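Local coordinates for oxidase (Sinorhizobium meliloti, PDB 4FFU), which is of uncertain function, a MaoC-like protein resembling NodN that is labelled a monoamine oxidase but probably belongs with the hot-dog-fold hydratases, at residues Y34-T48 with H118-K132. Sequence-based numbering, arbitrary orientation. Where two conformers were deposited one is given.
Sequences YEQGHVRLTSGRTIT and HIGDTIRTRVTIAAK
Thr42 OG1 does the work of a backbone carbonyl, accepting the N-H of Thr125 at 2.9 Å in a nearly straight bond (171°) while donating to Ser43 O. The hydroxyl reaches both because it sits between its own backbone N and carbonyl carbon (chi1 69°). Replacement by valine would keep the bond from Thr42 N to Thr125 O but would probably leave the Thr125 N-H and Ser43 O without their mates, weakening the link across the register shift. Here residues 39-41 and 45-46, offset by one, run antiparallel to strand 122-134 at one margin of the five-stranded antiparallel sheet, which packs on helix 84-93 in the hot-dog fold of MaoC-like domains. The helix-facing side is buried: Ile47 CD1 meets Ile123 CD1 at 3.9 Å, and both side chains touch Ile90 of the helix. Further along this face, Val127 CG2 sits over one face of the Arg40 guanidinium, displaced toward its rim, and Arg40 NH2 bonds Thr95 O. Beyond the strand pairing, Ile129 CD1 meets Tyr34 CD1 at the ring edge, 3.6 Å away. The other face, with Val39, Leu41, Arg126 and Thr128, is more solvent-exposed; there Val39 CG1 rests on Arg126 CG at 3.6 Å, and Arg126 pairs with Glu149. Toward Thr46 this face is closed by a second subunit: Thr46 OG1 gives its proton to Thr122 OG1 at 2.8 Å and also bonds Ala69 N of that subunit. At the far end, Lys132 bends at chi3 (70°) to bring NZ within 2.9 Å of Tyr34 O.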
loop_
_atom_site.group_PDB
_atom_site.type_symbol
_atom_site.label_atom_id
_atom_site.label_comp_id
_atom_site.label_asym_id
_atom_site.label_seq_id
_atom_site.Cartn_x
_atom_site.Cartn_y
_atom_site.Cartn_z
ATOM N N TYR I 34 -19.914 -1.183 -32.019
ATOM C CA TYR I 34 -20.259 -0.258 -30.946
ATOM C C TYR I 34 -21.606 0.358 -31.247
ATOM O O TYR I 34 -21.856 0.786 -32.378
ATOM C CB TYR I 34 -19.194 0.838 -30.800
ATOM C CG TYR I 34 -18.091 0.449 -29.834
ATOM C CD1 TYR I 34 -18.193 0.737 -28.467
ATOM C CD2 TYR I 34 -16.945 -0.202 -30.280
ATOM C CE1 TYR I 34 -17.170 0.387 -27.578
ATOM C CE2 TYR I 34 -15.930 -0.555 -29.404
ATOM C CZ TYR I 34 -16.046 -0.269 -28.056
ATOM O OH TYR I 34 -15.016 -0.628 -27.202
ATOM N N GLU I 35 -22.483 0.391 -30.254
ATOM C CA GLU I 35 -23.815 0.933 -30.482
ATOM C C GLU I 35 -23.930 2.286 -29.827
ATOM O O GLU I 35 -23.850 2.371 -28.611
ATOM C CB GLU I 35 -24.872 0.005 -29.880
ATOM C CG GLU I 35 -24.719 -1.440 -30.301
ATOM C CD GLU I 35 -25.604 -2.360 -29.485
ATOM O OE1 GLU I 35 -25.405 -2.460 -28.248
ATOM O OE2 GLU I 35 -26.497 -2.977 -30.091
ATOM N N GLN I 36 -24.138 3.344 -30.616
ATOM C CA GLN I 36 -24.400 4.643 -30.023
ATOM C C GLN I 36 -25.548 4.551 -29.055
ATOM O O GLN I 36 -26.585 3.949 -29.367
ATOM C CB GLN I 36 -24.749 5.688 -31.078
ATOM C CG GLN I 36 -23.593 6.082 -31.948
ATOM C CD GLN I 36 -24.044 6.985 -33.072
ATOM O OE1 GLN I 36 -23.642 6.800 -34.216
ATOM N NE2 GLN I 36 -24.918 7.940 -32.757
ATOM N N GLY I 37 -25.370 5.166 -27.889
ATOM C CA GLY I 37 -26.421 5.229 -26.901
ATOM C C GLY I 37 -26.371 4.088 -25.908
ATOM O O GLY I 37 -27.094 4.121 -24.922
ATOM N N HIS I 38 -25.525 3.082 -26.148
ATOM C CA HIS I 38 -25.442 1.953 -25.209
ATOM C C HIS I 38 -24.907 2.489 -23.892
ATOM O O HIS I 38 -23.930 3.249 -23.898
ATOM C CB HIS I 38 -24.514 0.850 -25.719
ATOM C CG HIS I 38 -24.321 -0.269 -24.738
ATOM N ND1 HIS I 38 -23.312 -0.271 -23.793
ATOM C CD2 HIS I 38 -25.021 -1.412 -24.541
ATOM C CE1 HIS I 38 -23.396 -1.370 -23.062
ATOM N NE2 HIS I 38 -24.416 -2.085 -23.504
ATOM N N VAL I 39 -25.540 2.105 -22.783
ATOM C CA VAL I 39 -25.155 2.598 -21.455
ATOM C C VAL I 39 -24.811 1.396 -20.573
ATOM O O VAL I 39 -25.540 0.390 -20.591
ATOM C CB VAL I 39 -26.319 3.373 -20.776
ATOM C CG1 VAL I 39 -25.943 3.807 -19.357
ATOM C CG2 VAL I 39 -26.750 4.572 -21.606
ATOM N N ARG I 40 -23.721 1.504 -19.816
ATOM C CA ARG I 40 -23.438 0.556 -18.723
ATOM C C ARG I 40 -23.137 1.327 -17.434
ATOM O O ARG I 40 -22.674 2.466 -17.481
ATOM C CB ARG I 40 -22.288 -0.374 -19.071
ATOM C CG ARG I 40 -21.009 0.329 -19.498
ATOM C CD ARG I 40 -19.799 -0.591 -19.474
ATOM N NE ARG I 40 -18.670 0.025 -20.184
ATOM C CZ ARG I 40 -17.389 -0.080 -19.837
ATOM N NH1 ARG I 40 -16.465 0.536 -20.573
ATOM N NH2 ARG I 40 -17.027 -0.781 -18.764
ATOM N N LEU I 41 -23.437 0.717 -16.289
ATOM C CA LEU I 41 -23.186 1.362 -15.000
ATOM C C LEU I 41 -22.393 0.386 -14.154
ATOM O O LEU I 41 -22.759 -0.799 -14.067
ATOM C CB LEU I 41 -24.518 1.698 -14.314
ATOM C CG LEU I 41 -24.547 2.422 -12.960
ATOM C CD1 LEU I 41 -23.956 3.830 -13.034
ATOM C CD2 LEU I 41 -25.983 2.445 -12.427
ATOM N N THR I 42 -21.296 0.850 -13.563
ATOM C CA THR I 42 -20.459 -0.022 -12.734
ATOM C C THR I 42 -21.076 -0.267 -11.359
ATOM O O THR I 42 -22.027 0.417 -10.939
ATOM C CB THR I 42 -19.055 0.582 -12.496
ATOM O OG1 THR I 42 -19.173 1.747 -11.651
ATOM C CG2 THR I 42 -18.433 0.992 -13.835
ATOM N N SER I 43 -20.471 -1.211 -10.642
ATOM C CA SER I 43 -20.819 -1.364 -9.239
ATOM C C SER I 43 -20.185 -0.192 -8.483
ATOM O O SER I 43 -19.419 0.581 -9.051
ATOM C CB SER I 43 -20.379 -2.724 -8.710
ATOM O OG SER I 43 -19.035 -2.954 -9.043
ATOM N N GLY I 44 -20.568 -0.028 -7.221
ATOM C CA GLY I 44 -20.177 1.133 -6.434
ATOM C C GLY I 44 -18.974 0.890 -5.536
ATOM O O GLY I 44 -18.618 -0.248 -5.234
ATOM N N ARG I 45 -18.332 1.978 -5.147
ATOM C CA ARG I 45 -17.176 1.893 -4.257
ATOM C C ARG I 45 -17.197 3.093 -3.335
ATOM O O ARG I 45 -17.213 4.232 -3.797
ATOM C CB ARG I 45 -15.865 1.824 -5.059
ATOM C CG ARG I 45 -14.623 1.842 -4.163
ATOM C CD ARG I 45 -13.401 1.536 -4.996
ATOM N NE ARG I 45 -12.195 1.765 -4.211
ATOM C CZ ARG I 45 -10.986 1.800 -4.747
ATOM N NH1 ARG I 45 -10.852 1.579 -6.058
ATOM N NH2 ARG I 45 -9.941 2.044 -3.966
ATOM N N THR I 46 -17.222 2.844 -2.032
ATOM C CA THR I 46 -17.152 3.922 -1.046
ATOM C C THR I 46 -15.721 4.464 -0.947
ATOM O O THR I 46 -14.778 3.694 -0.798
ATOM C CB THR I 46 -17.615 3.398 0.316
ATOM O OG1 THR I 46 -18.971 2.950 0.164
ATOM C CG2 THR I 46 -17.515 4.507 1.386
ATOM N N ILE I 47 -15.576 5.784 -1.066
ATOM C CA ILE I 47 -14.277 6.441 -1.019
ATOM C C ILE I 47 -13.962 6.660 0.448
ATOM O O ILE I 47 -14.732 7.304 1.143
ATOM C CB ILE I 47 -14.294 7.766 -1.813
ATOM C CG1 ILE I 47 -14.678 7.483 -3.295
ATOM C CG2 ILE I 47 -12.948 8.475 -1.666
ATOM C CD1 ILE I 47 -13.772 6.463 -3.989
ATOM N N THR I 48 -12.856 6.073 0.910
ATOM C CA THR I 48 -12.549 5.992 2.325
ATOM C C THR I 48 -11.374 6.906 2.638
ATOM O O THR I 48 -10.667 7.377 1.737
ATOM C CB THR I 48 -12.153 4.541 2.775
ATOM O OG1 THR I 48 -10.942 4.135 2.111
ATOM C CG2 THR I 48 -13.279 3.545 2.426
ATOM N N HIS I 118 -16.195 13.561 -0.797
ATOM C CA HIS I 118 -15.767 13.536 0.584
ATOM C C HIS I 118 -15.603 12.126 1.060
ATOM O O HIS I 118 -16.145 11.209 0.459
ATOM C CB HIS I 118 -16.828 14.221 1.456
ATOM C CG HIS I 118 -17.101 15.622 1.029
ATOM N ND1 HIS I 118 -18.355 16.055 0.647
ATOM C CD2 HIS I 118 -16.270 16.678 0.883
ATOM C CE1 HIS I 118 -18.282 17.329 0.293
ATOM N NE2 HIS I 118 -17.034 17.733 0.437
ATOM N N ILE I 119 -14.868 11.973 2.152
ATOM C CA ILE I 119 -14.739 10.663 2.816
ATOM C C ILE I 119 -16.127 10.132 3.126
ATOM O O ILE I 119 -16.964 10.859 3.695
ATOM C CB ILE I 119 -13.893 10.778 4.100
ATOM C CG1 ILE I 119 -12.418 11.104 3.733
ATOM C CG2 ILE I 119 -14.026 9.517 4.964
ATOM C CD1 ILE I 119 -11.563 11.539 4.926
ATOM N N GLY I 120 -16.393 8.887 2.724
ATOM C CA GLY I 120 -17.703 8.262 3.000
ATOM C C GLY I 120 -18.677 8.297 1.841
ATOM O O GLY I 120 -19.683 7.614 1.866
ATOM N N ASP I 121 -18.398 9.126 0.844
ATOM C CA ASP I 121 -19.174 9.144 -0.399
ATOM C C ASP I 121 -18.964 7.832 -1.140
ATOM O O ASP I 121 -17.870 7.237 -1.092
ATOM C CB ASP I 121 -18.760 10.328 -1.303
ATOM C CG ASP I 121 -19.272 11.703 -0.784
ATOM O OD1 ASP I 121 -20.044 11.750 0.198
ATOM O OD2 ASP I 121 -18.858 12.743 -1.364
ATOM N N THR I 122 -19.992 7.400 -1.859
ATOM C CA THR I 122 -19.907 6.191 -2.648
ATOM C C THR I 122 -20.101 6.586 -4.107
ATOM O O THR I 122 -21.019 7.336 -4.423
ATOM C CB THR I 122 -20.973 5.169 -2.188
ATOM O OG1 THR I 122 -20.729 4.845 -0.823
ATOM C CG2 THR I 122 -20.906 3.869 -3.029
ATOM N N ILE I 123 -19.208 6.120 -4.974
ATOM C CA ILE I 123 -19.276 6.442 -6.399
ATOM C C ILE I 123 -19.503 5.238 -7.309
ATOM O O ILE I 123 -19.100 4.109 -6.980
ATOM C CB ILE I 123 -18.055 7.261 -6.909
ATOM C CG1 ILE I 123 -16.738 6.492 -6.712
ATOM C CG2 ILE I 123 -18.041 8.616 -6.218
ATOM C CD1 ILE I 123 -15.526 7.051 -7.470
ATOM N N ARG I 124 -20.172 5.498 -8.434
ATOM C CA ARG I 124 -20.349 4.523 -9.519
ATOM C C ARG I 124 -20.072 5.273 -10.794
ATOM O O ARG I 124 -20.171 6.503 -10.834
ATOM C CB ARG I 124 -21.798 4.029 -9.578
ATOM C CG ARG I 124 -22.244 3.202 -8.386
ATOM C CD ARG I 124 -23.762 3.256 -8.265
ATOM N NE ARG I 124 -24.198 4.588 -7.824
ATOM C CZ ARG I 124 -25.423 5.098 -7.973
ATOM N NH1 ARG I 124 -26.386 4.397 -8.574
ATOM N NH2 ARG I 124 -25.682 6.325 -7.523
ATOM N N THR I 125 -19.705 4.553 -11.848
ATOM C CA THR I 125 -19.433 5.224 -13.123
ATOM C C THR I 125 -20.420 4.761 -14.175
ATOM O O THR I 125 -20.644 3.564 -14.338
ATOM C CB THR I 125 -18.002 4.988 -13.608
ATOM O OG1 THR I 125 -17.100 5.466 -12.592
ATOM C CG2 THR I 125 -17.744 5.784 -14.909
ATOM N N ARG I 126 -21.034 5.729 -14.855
ATOM C CA ARG I 126 -21.906 5.424 -15.988
ATOM C C ARG I 126 -21.123 5.658 -17.269
ATOM O O ARG I 126 -20.480 6.705 -17.426
ATOM C CB ARG I 126 -23.158 6.325 -15.970
ATOM C CG ARG I 126 -24.166 5.978 -17.068
ATOM C CD ARG I 126 -25.520 6.620 -16.781
ATOM N NE ARG I 126 -25.343 8.067 -16.744
ATOM C CZ ARG I 126 -25.957 8.881 -15.894
ATOM N NH1 ARG I 126 -26.796 8.387 -14.995
ATOM N NH2 ARG I 126 -25.715 10.190 -15.937
ATOM N N VAL I 127 -21.162 4.693 -18.188
ATOM C CA VAL I 127 -20.392 4.836 -19.425
ATOM C C VAL I 127 -21.364 4.752 -20.592
ATOM O O VAL I 127 -22.086 3.776 -20.691
ATOM C CB VAL I 127 -19.308 3.744 -19.569
ATOM C CG1 VAL I 127 -18.547 3.946 -20.868
ATOM C CG2 VAL I 127 -18.322 3.816 -18.399
ATOM N N THR I 128 -21.395 5.786 -21.438
ATOM C CA THR I 128 -22.352 5.847 -22.546
ATOM C C THR I 128 -21.568 5.966 -23.847
ATOM O O THR I 128 -20.662 6.803 -23.943
ATOM C CB THR I 128 -23.295 7.074 -22.419
ATOM O OG1 THR I 128 -23.976 7.042 -21.157
ATOM C CG2 THR I 128 -24.379 7.084 -23.561
ATOM N N ILE I 129 -21.910 5.158 -24.854
ATOM C CA ILE I 129 -21.282 5.305 -26.166
ATOM C C ILE I 129 -21.877 6.560 -26.793
ATOM O O ILE I 129 -23.093 6.643 -27.011
ATOM C CB ILE I 129 -21.462 4.067 -27.095
ATOM C CG1 ILE I 129 -21.032 2.761 -26.407
ATOM C CG2 ILE I 129 -20.728 4.271 -28.417
ATOM C CD1 ILE I 129 -19.634 2.732 -25.844
ATOM N N ALA I 130 -21.023 7.551 -27.050
ATOM C CA ALA I 130 -21.514 8.871 -27.425
ATOM C C ALA I 130 -21.396 9.157 -28.901
ATOM O O ALA I 130 -22.315 9.741 -29.481
ATOM C CB ALA I 130 -20.809 9.961 -26.643
ATOM N N ALA I 131 -20.258 8.818 -29.496
ATOM C CA ALA I 131 -19.972 9.189 -30.905
ATOM C C ALA I 131 -19.015 8.203 -31.566
ATOM O O ALA I 131 -18.188 7.566 -30.882
ATOM C CB ALA I 131 -19.410 10.601 -31.004
ATOM N N LYS I 132 -19.126 8.085 -32.889
ATOM C CA LYS I 132 -18.304 7.175 -33.677
ATOM C C LYS I 132 -17.899 7.899 -34.948
ATOM O O LYS I 132 -18.760 8.427 -35.667
ATOM C CB LYS I 132 -19.086 5.906 -34.028
ATOM C CG LYS I 132 -19.453 5.032 -32.836
ATOM C CD LYS I 132 -20.381 3.892 -33.239
ATOM C CE LYS I 132 -19.620 2.879 -34.076
ATOM N NZ LYS I 132 -20.524 1.867 -34.687
HETATM O O HOH W 1 -23.093 3.881 -35.683
HETATM O O HOH W 2 -21.448 1.683 -22.632
#